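Fructosyl amine:oxygen oxidoreductase (Neosartorya fumigata, PDB 4WCT) oxidatively deglycates fructosyl amines (Amadori products), using bound FAD and probably passing the electrons to molecular oxygen. Local coordinates at residues L126-H129 and I130-D133; W178-A181 and K182-M185; E288-E291 and D292-E295. All coordinates share one frame; numbering follows the deposited sequence. Where two conformers were deposited one is given.

Interaction 1 (L126-H129 and I130-D133); sequences LIDH and IRKD
In the Asp128 conformer described here, Asp128 and Arg131 form a salt bridge one turn apart on helix 124-135, an i to i+3 pair. Arg131 carries the contact from CB outward. Its CB sits 3.6 Å from Ile127 O, the carbonyl that also takes the Arg131 amide in a regular i to i+4 bond. CG leaves anti to the backbone N, and the chain then runs out straight until a bend at chi3 (-72°) turns the guanidinium back along the helix toward Asp128. CZ stays 4.2 Å from Asp128 OD1, while NH1 makes the bridge, 2.8 Å from that same oxygen. The oxygen lies at the guanidinium edge, near its plane, but the carboxylate is turned 74° against it, so one nitrogen and one oxygen do the work and no flat two-point pairing forms. NH2 passes 4.0 Å from Ile127 CG2, and Ile127 O lies over one face of the guanidinium. Trp170 of strand 168-172 touches the side chains of Ile127, Ile130 and Arg131, placing this flank against the sheet.

His129 and Asp133 make a looser i to i+4 pair. Asp133 CB sits over one face of the imidazole, and ring and carboxylate planes are 48° apart. A water lies 3.0 Å from His129 ND1 and gives a weak, 3.4 Å bond to Asp133 OD1, while Asp133 OD2 rests 3.3 Å from His129 CE1.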
ATOM      1  N   LEU A 126     -14.743  19.481   0.348  1.00 14.98           N
ATOM      2  CA  LEU A 126     -14.320  18.092   0.415  1.00 12.22           C
ATOM      3  C   LEU A 126     -15.484  17.193  -0.007  1.00 10.56           C
ATOM      4  O   LEU A 126     -15.293  16.185  -0.691  1.00 13.57           O
ATOM      5  CB  LEU A 126     -13.889  17.741   1.852  1.00 13.22           C
ATOM      6  CG  LEU A 126     -12.568  18.357   2.326  1.00 12.71           C
ATOM      7  CD1 LEU A 126     -12.397  18.238   3.831  1.00 15.57           C
ATOM      8  CD2 LEU A 126     -11.374  17.777   1.586  1.00 13.94           C
ATOM      9  N   ILE A 127     -16.661  17.487   0.533  1.00 10.86           N
ATOM     10  CA  ILE A 127     -17.881  16.702   0.228  1.00 12.57           C
ATOM     11  C   ILE A 127     -18.211  16.719  -1.273  1.00 13.15           C
ATOM     12  O   ILE A 127     -18.473  15.679  -1.840  1.00 14.23           O
ATOM     13  CB  ILE A 127     -19.077  17.191   1.067  1.00 12.73           C
ATOM     14  CG1 ILE A 127     -18.792  16.930   2.539  1.00 15.44           C
ATOM     15  CG2 ILE A 127     -20.369  16.443   0.733  1.00 13.64           C
ATOM     16  CD1 ILE A 127     -19.579  17.835   3.451  1.00 16.12           C
ATOM     17  N   ASP A 128     -18.026  17.860  -1.933  1.00 14.74           N
ATOM     18  CA  ASP A 128     -18.231  18.018  -3.397  0.50 17.31           C
ATOM     19  C   ASP A 128     -17.225  17.200  -4.195  1.00 16.15           C
ATOM     20  O   ASP A 128     -17.534  16.596  -5.205  1.00 16.98           O
ATOM     21  CB  ASP A 128     -18.025  19.487  -3.795  0.50 20.48           C
ATOM     22  CG  ASP A 128     -19.260  20.347  -3.571  0.50 26.55           C
ATOM     23  OD1 ASP A 128     -20.149  19.941  -2.797  0.50 31.15           O
ATOM     24  OD2 ASP A 128     -19.295  21.478  -4.108  0.50 34.41           O
ATOM     25  N   HIS A 129     -15.993  17.194  -3.719  1.00 15.97           N
ATOM     26  CA  HIS A 129     -14.957  16.408  -4.340  1.00 15.62           C
ATOM     27  C   HIS A 129     -15.305  14.922  -4.330  1.00 14.63           C
ATOM     28  O   HIS A 129     -15.122  14.181  -5.318  1.00 13.68           O
ATOM     29  CB  HIS A 129     -13.647  16.665  -3.623  1.00 18.68           C
ATOM     30  CG  HIS A 129     -12.517  15.831  -4.122  1.00 22.95           C
ATOM     31  ND1 HIS A 129     -11.943  16.027  -5.357  1.00 27.45           N
ATOM     32  CD2 HIS A 129     -11.830  14.817  -3.544  1.00 23.91           C
ATOM     33  CE1 HIS A 129     -10.932  15.188  -5.508  1.00 29.81           C
ATOM     34  NE2 HIS A 129     -10.870  14.417  -4.442  1.00 27.04           N
ATOM     35  N   ILE A 130     -15.755  14.450  -3.179  1.00 12.17           N
ATOM     36  CA  ILE A 130     -16.129  13.063  -3.071  1.00 12.65           C
ATOM     37  C   ILE A 130     -17.311  12.734  -3.991  1.00 14.37           C
ATOM     38  O   ILE A 130     -17.325  11.716  -4.695  1.00 15.43           O
ATOM     39  CB  ILE A 130     -16.489  12.702  -1.625  1.00 12.77           C
ATOM     40  CG1 ILE A 130     -15.265  12.888  -0.724  1.00 12.36           C
ATOM     41  CG2 ILE A 130     -16.976  11.263  -1.568  1.00 11.98           C
ATOM     42  CD1 ILE A 130     -15.620  12.911   0.754  1.00 11.98           C
ATOM     43  N   ARG A 131     -18.312  13.592  -3.961  1.00 14.46           N
ATOM     44  CA  ARG A 131     -19.497  13.417  -4.811  1.00 16.19           C
ATOM     45  C   ARG A 131     -19.131  13.311  -6.296  1.00 16.76           C
ATOM     46  O   ARG A 131     -19.490  12.343  -6.959  1.00 17.13           O
ATOM     47  CB  ARG A 131     -20.443  14.592  -4.592  1.00 19.32           C
ATOM     48  CG  ARG A 131     -21.656  14.586  -5.508  1.00 26.19           C
ATOM     49  CD  ARG A 131     -22.389  15.912  -5.355  1.00 30.58           C
ATOM     50  NE  ARG A 131     -23.048  15.929  -4.051  1.00 36.32           N
ATOM     51  CZ  ARG A 131     -22.689  16.659  -2.992  1.00 40.03           C
ATOM     52  NH1 ARG A 131     -21.839  17.693  -3.091  1.00 35.38           N
ATOM     53  NH2 ARG A 131     -23.350  16.472  -1.859  1.00 30.32           N
ATOM     54  N   LYS A 132     -18.237  14.176  -6.760  1.00 17.35           N
ATOM     55  CA  LYS A 132     -17.877  14.232  -8.186  1.00 18.37           C
ATOM     56  C   LYS A 132     -16.919  13.149  -8.656  1.00 24.85           C
ATOM     57  O   LYS A 132     -17.080  12.624  -9.770  1.00 20.65           O
ATOM     58  CB  LYS A 132     -17.306  15.613  -8.525  1.00 24.09           C
ATOM     59  CG  LYS A 132     -18.363  16.701  -8.459  1.00 28.90           C
ATOM     60  CD  LYS A 132     -17.897  17.998  -9.104  1.00 41.31           C
ATOM     61  CE  LYS A 132     -17.780  19.118  -8.084  1.00 55.84           C
ATOM     62  NZ  LYS A 132     -16.739  20.127  -8.442  1.00 73.41           N
ATOM     63  N   ASP A 133     -15.941  12.802  -7.816  1.00 18.41           N
ATOM     64  CA  ASP A 133     -14.878  11.867  -8.180  1.00 22.44           C
ATOM     65  C   ASP A 133     -15.144  10.428  -7.804  1.00 20.72           C
ATOM     66  O   ASP A 133     -14.640   9.517  -8.455  1.00 24.36           O
ATOM     67  CB  ASP A 133     -13.561  12.299  -7.541  1.00 25.38           C
ATOM     68  CG  ASP A 133     -12.868  13.400  -8.305  1.00 37.54           C
ATOM     69  OD1 ASP A 133     -13.556  14.259  -8.917  1.00 42.37           O
ATOM     70  OD2 ASP A 133     -11.625  13.468  -8.188  1.00 46.59           O
TER
HETATM   71  O   HOH W   1     -13.222  17.377  -7.650  1.00 51.27           O

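Interaction 2 (W178-A181 and K182-M185); sequences WIHA and KKAM
The imidazole of His180 caps the start of helix 181-194: Lys183 N donates to His180 ND1 over 3.2 Å at an N-H...N angle of 164°. ND1 acts as the acceptor, although the amide comes in tilted 33° from the ring plane. The same lysine then lays its aliphatic chain across one face of the ring in a CH-pi contact, CG 3.7 Å from the ring centroid and displaced toward the rim, with CD going on to within 3.7 Å of NE2. At the ring edge, in its plane, Lys182 CB is 3.9 Å from CE1.

What puts the ring there is the N-cap residue itself. CG swings anti to the backbone N (chi1 -160°), bringing the imidazole back under the first turn, while the carbonyl O of His180 takes Ala184 N at 2.9 Å. Ala181 O accepts Met185 N in the next helical bond. Further out, strand 176-179 leads into the cap, Ala184 packs on Trp102 and Met393, and the Met185 side chain comes about 5 Å from the FAD.

Lys183 NZ continues past the ring to salt bridges with Asp292 and Glu291. One lysine thus supplies an amide to the cap, methylenes to a ring face and a charge to two carboxylates. The capping bond, with ND1 accepting from Lys183 N, is consistent with an imidazole unprotonated at ND1.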
ATOM      1  N   TRP A 178     -12.236  -4.524   4.829  1.00  8.20           N
ATOM      2  CA  TRP A 178     -10.857  -4.520   5.206  1.00  9.34           C
ATOM      3  C   TRP A 178     -10.218  -5.889   5.088  1.00  9.82           C
ATOM      4  O   TRP A 178     -10.896  -6.938   5.055  1.00  8.78           O
ATOM      5  CB  TRP A 178     -10.694  -3.965   6.618  1.00  9.97           C
ATOM      6  CG  TRP A 178     -11.328  -4.796   7.718  1.00  9.72           C
ATOM      7  CD1 TRP A 178     -12.566  -4.631   8.255  1.00 12.61           C
ATOM      8  CD2 TRP A 178     -10.672  -5.774   8.529  1.00  9.56           C
ATOM      9  NE1 TRP A 178     -12.755  -5.506   9.283  1.00 12.76           N
ATOM     10  CE2 TRP A 178     -11.618  -6.253   9.456  1.00 10.74           C
ATOM     11  CE3 TRP A 178      -9.408  -6.341   8.511  1.00 10.42           C
ATOM     12  CZ2 TRP A 178     -11.311  -7.220  10.419  1.00 11.11           C
ATOM     13  CZ3 TRP A 178      -9.118  -7.365   9.439  1.00 10.02           C
ATOM     14  CH2 TRP A 178     -10.047  -7.762  10.398  1.00 12.02           C
ATOM     15  N   ILE A 179      -8.890  -5.875   4.965  1.00  9.11           N
ATOM     16  CA  ILE A 179      -8.125  -7.091   4.864  1.00  8.97           C
ATOM     17  C   ILE A 179      -7.088  -7.166   5.970  1.00  8.94           C
ATOM     18  O   ILE A 179      -6.513  -6.152   6.379  1.00  8.51           O
ATOM     19  CB  ILE A 179      -7.442  -7.206   3.476  1.00  9.84           C
ATOM     20  CG1 ILE A 179      -6.629  -5.958   3.180  1.00 12.95           C
ATOM     21  CG2 ILE A 179      -8.517  -7.394   2.406  1.00 10.06           C
ATOM     22  CD1 ILE A 179      -5.494  -6.178   2.203  1.00 13.16           C
ATOM     23  N   HIS A 180      -6.833  -8.374   6.462  1.00  8.17           N
ATOM     24  CA  HIS A 180      -5.756  -8.563   7.400  1.00  8.14           C
ATOM     25  C   HIS A 180      -4.468  -8.727   6.628  1.00  8.45           C
ATOM     26  O   HIS A 180      -4.095  -9.847   6.249  1.00  8.54           O
ATOM     27  CB  HIS A 180      -5.994  -9.757   8.309  1.00  9.56           C
ATOM     28  CG  HIS A 180      -5.176  -9.718   9.560  1.00 10.22           C
ATOM     29  ND1 HIS A 180      -3.808  -9.531   9.562  1.00  9.94           N
ATOM     30  CD2 HIS A 180      -5.556  -9.724  10.860  1.00 10.43           C
ATOM     31  CE1 HIS A 180      -3.381  -9.453  10.808  1.00 12.49           C
ATOM     32  NE2 HIS A 180      -4.422  -9.596  11.616  1.00 12.07           N
ATOM     33  N   ALA A 181      -3.849  -7.610   6.281  1.00  8.57           N
ATOM     34  CA  ALA A 181      -2.766  -7.627   5.271  1.00  8.28           C
ATOM     35  C   ALA A 181      -1.589  -8.464   5.762  1.00  9.19           C
ATOM     36  O   ALA A 181      -0.986  -9.237   4.975  1.00  9.26           O
ATOM     37  CB  ALA A 181      -2.314  -6.204   4.935  1.00  9.12           C
ATOM     38  N   LYS A 182      -1.258  -8.324   7.039  0.50  8.30           N
ATOM     39  CA  LYS A 182      -0.120  -9.025   7.610  0.50  8.71           C
ATOM     40  C   LYS A 182      -0.306 -10.540   7.519  0.50  8.86           C
ATOM     41  O   LYS A 182       0.561 -11.261   6.991  0.50  9.11           O
ATOM     42  CB  LYS A 182       0.057  -8.617   9.056  0.50  8.01           C
ATOM     43  CG  LYS A 182       1.205  -9.315   9.749  0.50  8.62           C
ATOM     44  CD  LYS A 182       1.326  -8.801  11.164  0.50  9.08           C
ATOM     45  CE  LYS A 182       2.574  -9.304  11.859  0.50  9.77           C
ATOM     46  NZ  LYS A 182       2.710  -8.581  13.149  0.50 11.75           N
ATOM     47  N   LYS A 183      -1.452 -11.025   7.993  1.00  9.45           N
ATOM     48  CA  LYS A 183      -1.729 -12.470   7.929  1.00  8.23           C
ATOM     49  C   LYS A 183      -1.879 -12.996   6.512  1.00  9.16           C
ATOM     50  O   LYS A 183      -1.435 -14.129   6.214  1.00  8.63           O
ATOM     51  CB  LYS A 183      -2.968 -12.840   8.758  1.00  9.65           C
ATOM     52  CG  LYS A 183      -2.688 -12.860  10.241  1.00 11.74           C
ATOM     53  CD  LYS A 183      -3.910 -13.247  11.058  1.00 16.77           C
ATOM     54  CE  LYS A 183      -3.551 -13.132  12.523  1.00 21.15           C
ATOM     55  NZ  LYS A 183      -4.624 -13.704  13.350  1.00 24.51           N
ATOM     56  N   ALA A 184      -2.406 -12.168   5.610  1.00  7.81           N
ATOM     57  CA  ALA A 184      -2.562 -12.600   4.236  1.00  7.34           C
ATOM     58  C   ALA A 184      -1.199 -12.692   3.544  1.00  8.83           C
ATOM     59  O   ALA A 184      -0.936 -13.594   2.784  1.00  7.85           O
ATOM     60  CB  ALA A 184      -3.482 -11.667   3.499  1.00  8.66           C
ATOM     61  N   MET A 185      -0.300 -11.779   3.868  1.00  8.17           N
ATOM     62  CA  MET A 185       1.057 -11.817   3.312  1.00  8.59           C
ATOM     63  C   MET A 185       1.813 -13.045   3.837  1.00  8.28           C
ATOM     64  O   MET A 185       2.460 -13.758   3.070  1.00  8.83           O
ATOM     65  CB  MET A 185       1.807 -10.513   3.649  1.00 11.07           C
ATOM     66  CG  MET A 185       3.219 -10.512   3.138  1.00 11.56           C
ATOM     67  SD  MET A 185       3.948  -8.844   3.341  1.00 17.18           S
ATOM     68  CE  MET A 185       3.751  -8.600   5.067  1.00 13.51           C
TER

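Interaction 3 (E288-E291 and D292-E295)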
ATOM      1  N   GLU A 288     -11.499  -1.884  12.585  1.00  9.96           N
ATOM      2  CA  GLU A 288     -11.898  -2.526  13.806  1.00 10.46           C
ATOM      3  C   GLU A 288     -10.706  -3.174  14.526  1.00 10.15           C
ATOM      4  O   GLU A 288      -9.723  -3.607  13.914  1.00 11.06           O
ATOM      5  CB  GLU A 288     -13.050  -3.495  13.584  1.00 14.04           C
ATOM      6  CG  GLU A 288     -12.680  -4.789  12.916  1.00 14.27           C
ATOM      7  CD  GLU A 288     -13.899  -5.650  12.629  1.00 14.84           C
ATOM      8  OE1 GLU A 288     -14.123  -6.616  13.363  1.00 15.18           O
ATOM      9  OE2 GLU A 288     -14.644  -5.330  11.673  1.00 15.22           O
ATOM     10  N   PRO A 289     -10.812  -3.304  15.834  1.00  9.77           N
ATOM     11  CA  PRO A 289      -9.712  -3.867  16.630  1.00  9.33           C
ATOM     12  C   PRO A 289      -9.315  -5.266  16.171  1.00 11.88           C
ATOM     13  O   PRO A 289     -10.181  -6.072  15.788  1.00 10.82           O
ATOM     14  CB  PRO A 289     -10.294  -3.914  18.025  1.00 11.95           C
ATOM     15  CG  PRO A 289     -11.327  -2.815  18.022  1.00 12.63           C
ATOM     16  CD  PRO A 289     -11.924  -2.825  16.670  1.00 11.71           C
ATOM     17  N   ASP A 290      -8.017  -5.573  16.198  1.00 10.02           N
ATOM     18  CA  ASP A 290      -7.582  -6.874  15.688  1.00 10.56           C
ATOM     19  C   ASP A 290      -7.939  -7.995  16.654  1.00 13.12           C
ATOM     20  O   ASP A 290      -8.109  -7.779  17.848  1.00 13.06           O
ATOM     21  CB  ASP A 290      -6.078  -6.897  15.337  1.00 10.76           C
ATOM     22  CG  ASP A 290      -5.207  -7.116  16.533  1.00 14.73           C
ATOM     23  OD1 ASP A 290      -5.066  -6.143  17.295  1.00 15.08           O
ATOM     24  OD2 ASP A 290      -4.634  -8.249  16.705  1.00 14.49           O
ATOM     25  N   GLU A 291      -8.004  -9.198  16.117  1.00 15.36           N
ATOM     26  CA  GLU A 291      -8.494 -10.348  16.894  1.00 19.94           C
ATOM     27  C   GLU A 291      -7.504 -10.796  17.949  1.00 19.68           C
ATOM     28  O   GLU A 291      -7.898 -11.390  18.954  1.00 21.62           O
ATOM     29  CB  GLU A 291      -8.826 -11.505  15.948  1.00 23.55           C
ATOM     30  CG  GLU A 291      -7.614 -12.019  15.191  1.00 34.42           C
ATOM     31  CD  GLU A 291      -7.964 -12.649  13.850  1.00 47.86           C
ATOM     32  OE1 GLU A 291      -8.879 -13.497  13.827  1.00 36.86           O
ATOM     33  OE2 GLU A 291      -7.374 -12.242  12.819  1.00 39.05           O
ATOM     34  N   ASP A 292      -6.215 -10.541  17.740  1.00 18.65           N
ATOM     35  CA  ASP A 292      -5.180 -11.077  18.628  1.00 17.70           C
ATOM     36  C   ASP A 292      -4.807 -10.144  19.766  1.00 18.28           C
ATOM     37  O   ASP A 292      -4.693 -10.578  20.904  1.00 18.37           O
ATOM     38  CB  ASP A 292      -3.917 -11.432  17.855  1.00 18.77           C
ATOM     39  CG  ASP A 292      -4.146 -12.566  16.873  1.00 23.93           C
ATOM     40  OD1 ASP A 292      -4.819 -13.555  17.241  1.00 26.94           O
ATOM     41  OD2 ASP A 292      -3.920 -12.336  15.677  1.00 25.31           O
ATOM     42  N   LYS A 293      -4.595  -8.864  19.483  1.00 14.97           N
ATOM     43  CA  LYS A 293      -4.205  -7.924  20.542  1.00 14.90           C
ATOM     44  C   LYS A 293      -5.272  -6.895  20.884  1.00 12.65           C
ATOM     45  O   LYS A 293      -5.058  -6.058  21.752  1.00 13.30           O
ATOM     46  CB  LYS A 293      -2.937  -7.164  20.156  1.00 17.65           C
ATOM     47  CG  LYS A 293      -1.728  -8.046  19.924  1.00 25.97           C
ATOM     48  CD  LYS A 293      -0.477  -7.183  19.841  1.00 27.96           C
ATOM     49  CE  LYS A 293       0.770  -8.009  19.603  1.00 42.67           C
ATOM     50  NZ  LYS A 293       1.972  -7.134  19.708  1.00 45.70           N
ATOM     51  N   HIS A 294      -6.389  -6.946  20.179  1.00 11.90           N
ATOM     52  CA  HIS A 294      -7.499  -5.991  20.389  1.00 11.38           C
ATOM     53  C   HIS A 294      -7.059  -4.548  20.250  1.00 10.93           C
ATOM     54  O   HIS A 294      -7.523  -3.657  20.964  1.00 11.34           O
ATOM     55  CB  HIS A 294      -8.114  -6.190  21.757  1.00 12.69           C
ATOM     56  CG  HIS A 294      -8.755  -7.525  21.932  1.00 15.73           C
ATOM     57  ND1 HIS A 294      -9.052  -8.042  23.177  1.00 19.13           N
ATOM     58  CD2 HIS A 294      -9.165  -8.446  21.031  1.00 18.66           C
ATOM     59  CE1 HIS A 294      -9.697  -9.184  23.023  1.00 22.66           C
ATOM     60  NE2 HIS A 294      -9.658  -9.512  21.743  1.00 21.78           N
ATOM     61  N   GLU A 295      -6.230  -4.305  19.248  1.00  9.74           N
ATOM     62  CA  GLU A 295      -5.691  -2.950  19.014  1.00 10.45           C
ATOM     63  C   GLU A 295      -6.433  -2.302  17.852  1.00  8.86           C
ATOM     64  O   GLU A 295      -6.670  -2.929  16.828  1.00  9.32           O
ATOM     65  CB  GLU A 295      -4.204  -3.019  18.701  1.00 11.72           C
ATOM     66  CG  GLU A 295      -3.360  -3.091  19.960  1.00 12.89           C
ATOM     67  CD  GLU A 295      -1.870  -3.126  19.700  1.00 15.70           C
ATOM     68  OE1 GLU A 295      -1.430  -3.642  18.642  1.00 15.37           O
ATOM     69  OE2 GLU A 295      -1.155  -2.832  20.673  1.00 19.89           O
TER
HETATM   70  O   HOH W   2      -7.355  -2.009  14.117  1.00  9.56           O
HETATM   71  O   HOH W   3      -4.088  -9.747  14.525  1.00 15.08           O
HETATM   72  O   HOH W   4      -2.076  -5.501  16.903  1.00 18.77           O
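Asp290 turns its carboxylate inward across the loop, and the backbone amides of Asp292, Lys293 and Glu295 are turned to it. Its CG stands between the backbone N and the carbonyl carbon (chi1 82°), which folds the group back over the following residues. The two oxygens divide the amides between them. OD2 takes Lys293 N at 2.8 Å and Asp292 N at 3.0 Å, both from the same face of the carboxylate and well above its plane, the Asp292 bond being the more bent. OD1 receives Glu295 N at 2.9 Å, on its anti side and somewhat out of plane. Three backbone amides thus grip the carboxylate of the buried Asp290 and fix its rotation, an arrangement that probably favours its charged form; each oxygen also takes a water.

The OD2 bond to Asp292 N makes an Asx turn within the hairpin loop joining the antiparallel strands 284-287 and 295-310. Asp290 N returns a bond to Glu295 O, while His294 N reaches Asp290 O only weakly. His294 has the positive phi (56°) that lets the chain double back, and its imidazole lies with one edge to Asp290 O, CD2 3.4 Å away.

Glu291 and Asp292 run side by side, pointing the same way, with their carboxylate planes only 20° apart. Glu291 OE2 and Asp292 OD2 are 4.5 Å from each other, and both pair with Lys183 of helix 181-194, which probably offsets the like charges. A water gives one hydrogen to Asp290 OD2 and the other to Asp292 OD2. A second water donates to Glu295 OE1 at 2.6 Å and weakly to Asp290 OD1; the Glu295 carboxylate is also bound by Ser353 and His261.

Interaction 2 is the buried one, close to the FAD; interaction 3 is a surface turn and interaction 1 a partly buried stretch within a single helix. Interactions 2 and 3 are neighbours, their centres about 13 Å apart, and join the end of strand 176-179 and the start of helix 181-194 to the hairpin loop: Trp178 NE1 probably bonds to Glu288 OE2, and the His180 ring packs on Glu291. Interaction 1 stands apart, about 18 Å from interaction 2 at the nearest atoms. In 2 and 3 a side chain accepts backbone amides, an imidazole nitrogen at a helix start and a carboxylate inside a turn; in 1 the helix bonds its own amides and side chains pair along its flank.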